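Local coordinates for Cag pathogenicity island protein (Cag10) (Helicobacter pylori 26695, PDB 6IQT), which is the VirB8 homologue of the Cag type IV secretion system and probably serves as a membrane-bound assembly component, of which this is the self-associating soluble domain, at residues Ile90-Gln95 with Thr108-Ile113; Val131-Asp136 with Phe157-Thr162. All coordinates share one frame; numbering follows the deposited sequence.

From the N terminus, the chain runs through helices 30-43, 50-59 and 66-80 before it enters a four-stranded antiparallel sheet, the helix-and-sheet arrangement of the NTF2-like VirB8 domain. Contact 1 closes first, where strand 84-98 turns back through a hairpin to pair with strand 105-117. Only after it has closed does contact 2 open: strand 125-137 pairs with strand 154-163 across a longer connection, part of which is not modelled. The two loops therefore follow in series, neither enclosing nor crossing the other. Strands 105-117 and 125-137 join them side by side, with Phe109 O probably hydrogen-bonded to Val131 N, and both contacts reach the second subunit.

Contact 1: residues Ile90-Gln95 with Thr108-Ile113; sequences ISSNIQ and TFFITI
Ser91 and Ser92 meet Phe110 where one arm of a beta hairpin leaves regular pairing: strand 84-98 is interrupted, and its register against strand 105-117 shifts by two residues between the bridges Ile90-Ile111 and Gln95-Thr108. Across this break one serine hydroxyl, that of Ser92, takes the place of a backbone acceptor. Ser91 N gives a fairly straight bond to Phe110 O (2.9 Å), reaching it from above the carbonyl plane. In the other direction Phe110 N donates to Ser92 OG at 3.0 Å. That hydroxyl in turn donates to Asn93 O (2.8 Å), so the side chain also bridges back to its own loop. Its chi1 of 77° tucks OG between the backbone N and the carbonyl carbon, on the side of the neighbouring strand. At the regular end, Gln95 and Thr108 exchange a reciprocal pair of backbone bonds, and a water links Gln95 NE2 to Thr108 O.

On the opposite side of the sheet, Ile90 CD1 lies over one face of the buried Phe109 ring, displaced toward its rim, while Ile90 CG1 is 3.9 Å from Phe109 CE1. Ile94 runs alongside, pointing the same way as Phe109, and Thr35 and Val39 of helix 30-43 pack against that aromatic side chain. At the start of the break, beside the Ile90-Ile111 bridge, Ser91 OG and Thr112 OG1 share a hydrogen bond of 3.1 Å.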
# COMPACT_ATOMS: atom_id res chain seq x y z
N ILE A 90 0.24 2.56 15.26
CA ILE A 90 -0.32 1.29 14.80
C ILE A 90 -1.54 0.99 15.66
O ILE A 90 -1.45 0.96 16.89
CB ILE A 90 0.72 0.16 14.86
CG1 ILE A 90 1.85 0.44 13.85
CG2 ILE A 90 0.07 -1.22 14.60
CD1 ILE A 90 3.06 -0.54 13.94
N SER A 91 -2.69 0.82 15.03
CA SER A 91 -3.95 0.76 15.77
C SER A 91 -4.58 -0.63 15.75
O SER A 91 -5.75 -0.78 16.12
CB SER A 91 -4.93 1.80 15.22
OG SER A 91 -5.11 1.66 13.83
N SER A 92 -3.84 -1.65 15.34
CA SER A 92 -4.36 -3.00 15.33
C SER A 92 -3.23 -3.94 15.71
O SER A 92 -2.07 -3.54 15.85
CB SER A 92 -4.93 -3.38 13.96
OG SER A 92 -3.90 -3.68 13.03
N ASN A 93 -3.59 -5.21 15.88
CA ASN A 93 -2.57 -6.25 15.97
C ASN A 93 -1.83 -6.35 14.63
O ASN A 93 -2.37 -6.01 13.57
CB ASN A 93 -3.21 -7.60 16.35
CG ASN A 93 -4.34 -8.02 15.40
OD1 ASN A 93 -5.38 -7.36 15.31
ND2 ASN A 93 -4.15 -9.13 14.70
N ILE A 94 -0.57 -6.78 14.70
CA ILE A 94 0.27 -6.97 13.52
C ILE A 94 0.21 -8.45 13.13
O ILE A 94 0.56 -9.32 13.93
CB ILE A 94 1.72 -6.54 13.80
CG1 ILE A 94 1.80 -5.06 14.17
CG2 ILE A 94 2.63 -6.85 12.61
CD1 ILE A 94 3.15 -4.69 14.86
N GLN A 95 -0.22 -8.73 11.90
CA GLN A 95 -0.18 -10.08 11.36
C GLN A 95 1.05 -10.25 10.48
O GLN A 95 1.50 -9.31 9.82
CB GLN A 95 -1.45 -10.37 10.56
CG GLN A 95 -2.69 -10.17 11.40
CD GLN A 95 -3.91 -10.76 10.76
OE1 GLN A 95 -4.24 -11.93 10.98
NE2 GLN A 95 -4.60 -9.96 9.96
N THR A 108 1.12 -7.02 8.16
CA THR A 108 -0.09 -6.29 7.77
C THR A 108 -0.78 -5.76 9.03
O THR A 108 -0.89 -6.47 10.04
CB THR A 108 -1.06 -7.17 6.93
OG1 THR A 108 -1.23 -8.44 7.56
CG2 THR A 108 -0.49 -7.43 5.54
N PHE A 109 -1.22 -4.51 8.98
CA PHE A 109 -1.81 -3.89 10.16
C PHE A 109 -2.51 -2.61 9.73
O PHE A 109 -2.40 -2.17 8.58
CB PHE A 109 -0.76 -3.58 11.24
CG PHE A 109 0.45 -2.86 10.71
CD1 PHE A 109 0.48 -1.47 10.68
CD2 PHE A 109 1.56 -3.56 10.23
CE1 PHE A 109 1.60 -0.79 10.17
CE2 PHE A 109 2.67 -2.90 9.73
CZ PHE A 109 2.69 -1.51 9.71
N PHE A 110 -3.22 -2.01 10.67
CA PHE A 110 -3.89 -0.74 10.44
C PHE A 110 -3.15 0.35 11.20
O PHE A 110 -2.56 0.10 12.25
CB PHE A 110 -5.36 -0.78 10.92
CG PHE A 110 -6.23 -1.72 10.11
CD1 PHE A 110 -6.76 -1.31 8.89
CD2 PHE A 110 -6.53 -2.98 10.57
CE1 PHE A 110 -7.57 -2.16 8.15
CE2 PHE A 110 -7.35 -3.83 9.84
CZ PHE A 110 -7.86 -3.42 8.63
N ILE A 111 -3.20 1.58 10.67
CA ILE A 111 -2.65 2.73 11.37
C ILE A 111 -3.71 3.82 11.47
O ILE A 111 -4.64 3.90 10.67
CB ILE A 111 -1.36 3.30 10.73
CG1 ILE A 111 -1.64 3.91 9.36
CG2 ILE A 111 -0.27 2.24 10.64
CD1 ILE A 111 -0.45 4.71 8.85
N THR A 112 -3.54 4.66 12.47
CA THR A 112 -4.37 5.84 12.65
C THR A 112 -3.43 7.03 12.68
O THR A 112 -2.40 6.99 13.36
CB THR A 112 -5.22 5.74 13.93
OG1 THR A 112 -6.13 4.63 13.81
CG2 THR A 112 -6.02 6.99 14.15
N ILE A 113 -3.74 8.06 11.90
CA ILE A 113 -2.95 9.28 11.85
C ILE A 113 -3.81 10.41 12.40
O ILE A 113 -4.89 10.70 11.88
CB ILE A 113 -2.47 9.60 10.42
CG1 ILE A 113 -1.74 8.38 9.82
CG2 ILE A 113 -1.57 10.83 10.42
CD1 ILE A 113 -1.28 8.58 8.37
O HOH W 1 0.93 -10.48 6.65
O HOH W 2 -3.95 -6.97 10.72

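Contact 2: residues Val131-Asp136 with Phe157-Thr162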
# COMPACT_ATOMS: atom_id res chain seq x y z
N VAL A 131 -1.86 -0.96 6.07
CA VAL A 131 -0.47 -0.87 5.65
C VAL A 131 0.10 -2.27 5.60
O VAL A 131 -0.15 -3.08 6.51
CB VAL A 131 0.37 0.01 6.62
CG1 VAL A 131 1.87 -0.08 6.31
CG2 VAL A 131 -0.13 1.45 6.63
N THR A 132 0.89 -2.54 4.57
CA THR A 132 1.67 -3.76 4.41
C THR A 132 3.14 -3.39 4.27
O THR A 132 3.49 -2.58 3.41
CB THR A 132 1.22 -4.52 3.15
OG1 THR A 132 -0.18 -4.76 3.20
CG2 THR A 132 1.99 -5.82 3.00
N ILE A 133 4.01 -3.98 5.09
CA ILE A 133 5.43 -3.74 4.87
C ILE A 133 6.14 -5.07 4.69
O ILE A 133 5.74 -6.10 5.25
CB ILE A 133 6.12 -2.91 5.99
CG1 ILE A 133 6.31 -3.73 7.25
CG2 ILE A 133 5.41 -1.55 6.28
CD1 ILE A 133 7.57 -3.34 7.99
N TYR A 134 7.22 -5.04 3.92
CA TYR A 134 8.08 -6.19 3.71
C TYR A 134 9.43 -5.87 4.32
O TYR A 134 9.99 -4.80 4.04
CB TYR A 134 8.20 -6.51 2.22
CG TYR A 134 6.88 -6.85 1.56
CD1 TYR A 134 5.99 -5.86 1.18
CD2 TYR A 134 6.53 -8.17 1.33
CE1 TYR A 134 4.76 -6.20 0.56
CE2 TYR A 134 5.33 -8.50 0.75
CZ TYR A 134 4.45 -7.52 0.36
OH TYR A 134 3.26 -7.89 -0.24
N TYR A 135 9.98 -6.78 5.13
CA TYR A 135 11.21 -6.47 5.83
C TYR A 135 12.14 -7.68 5.85
O TYR A 135 11.73 -8.83 5.66
CB TYR A 135 10.97 -5.99 7.29
CG TYR A 135 10.63 -7.12 8.23
CD1 TYR A 135 9.31 -7.51 8.41
CD2 TYR A 135 11.64 -7.82 8.91
CE1 TYR A 135 8.99 -8.57 9.26
CE2 TYR A 135 11.32 -8.88 9.75
CZ TYR A 135 10.00 -9.26 9.91
OH TYR A 135 9.68 -10.31 10.75
N ASP A 136 13.41 -7.39 6.11
CA ASP A 136 14.39 -8.40 6.49
C ASP A 136 15.41 -7.72 7.39
O ASP A 136 15.41 -6.50 7.54
CB ASP A 136 15.04 -9.04 5.26
CG ASP A 136 15.74 -10.36 5.57
OD1 ASP A 136 15.73 -10.83 6.73
OD2 ASP A 136 16.30 -10.94 4.62
N PHE A 157 11.82 -3.19 2.86
CA PHE A 157 12.10 -3.31 1.44
C PHE A 157 10.97 -2.84 0.56
O PHE A 157 11.20 -2.53 -0.61
CB PHE A 157 12.40 -4.77 1.07
CG PHE A 157 13.77 -5.21 1.46
CD1 PHE A 157 14.11 -5.38 2.81
CD2 PHE A 157 14.74 -5.47 0.49
CE1 PHE A 157 15.40 -5.79 3.18
CE2 PHE A 157 16.02 -5.89 0.86
CZ PHE A 157 16.35 -6.05 2.20
N ASP A 158 9.76 -2.76 1.10
CA ASP A 158 8.60 -2.35 0.30
C ASP A 158 7.46 -2.02 1.23
O ASP A 158 7.44 -2.45 2.39
CB ASP A 158 8.19 -3.45 -0.67
CG ASP A 158 7.70 -2.90 -2.01
OD1 ASP A 158 7.27 -1.72 -2.06
OD2 ASP A 158 7.76 -3.65 -3.02
N ILE A 159 6.48 -1.28 0.71
CA ILE A 159 5.29 -0.92 1.46
C ILE A 159 4.13 -0.83 0.48
O ILE A 159 4.31 -0.49 -0.70
CB ILE A 159 5.48 0.39 2.25
CG1 ILE A 159 4.37 0.58 3.29
CG2 ILE A 159 5.53 1.61 1.32
CD1 ILE A 159 4.59 1.80 4.19
N GLN A 160 2.94 -1.16 0.96
CA GLN A 160 1.71 -0.99 0.18
C GLN A 160 0.67 -0.43 1.13
O GLN A 160 0.62 -0.83 2.30
CB GLN A 160 1.23 -2.32 -0.43
CG GLN A 160 2.16 -2.91 -1.51
CD GLN A 160 2.38 -1.96 -2.70
OE1 GLN A 160 1.45 -1.30 -3.17
NE2 GLN A 160 3.62 -1.89 -3.19
N ILE A 161 -0.13 0.52 0.65
CA ILE A 161 -1.02 1.31 1.50
C ILE A 161 -2.41 1.33 0.90
O ILE A 161 -2.57 1.52 -0.31
CB ILE A 161 -0.48 2.74 1.67
CG1 ILE A 161 0.87 2.72 2.39
CG2 ILE A 161 -1.48 3.60 2.43
CD1 ILE A 161 1.69 3.95 2.15
N THR A 162 -3.43 1.15 1.75
CA THR A 162 -4.84 1.29 1.36
C THR A 162 -5.50 2.33 2.25
O THR A 162 -5.64 2.12 3.46
CB THR A 162 -5.60 -0.04 1.49
OG1 THR A 162 -4.90 -1.09 0.83
CG2 THR A 162 -7.01 0.10 0.89
O HOH W 3 -2.20 -2.28 2.43
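Tyr134 faces both Phe157 and Asp158 in a classic beta bulge, interrupting the regular antiparallel pairing of strands 125-137 and 154-163. Its backbone polar atoms are satisfied by different residues: Tyr134 N donates to Asp158 O (3.0 Å), and Tyr134 O accepts an almost linear bond from Phe157 N at 2.7 Å. Phe157 O is taken by Asn48 of the second subunit. Thr132 and Gln160 form a regular hydrogen-bonded pair, each N bonded to the other's O at 2.9 Å. Gln160 O also receives a weak bond from a water also hydrogen-bonded to Thr132 OG1.

Tyr134 and Asp158 lie side by side, with Tyr134 CD1 3.8 Å from Asp158 CB and the ring and carboxylate planes 54° apart. Their polar ends are claimed by the second subunit. Tyr134 OH bonds to Asp52; Asp158 OD2 is gripped by Ser46 and Ser49, and OD1 forms a salt bridge with Arg85, all of that subunit. Asp158 OD1 also accepts from Ile159 N, which meets it on its anti side. These donors, the arginine among them, would probably favour the charged carboxylate.

On the other face, Ile159, with CG1 anti to its backbone N (chi1 -166°), lays CG1 and CD1 against Val131 CG1 and Ile133 CG2, which adjoin each other. Leu42 and Phe43 of helix 30-43 cover Ile159 there, while strand 105-117 continues the sheet beyond Val131 and Ile133.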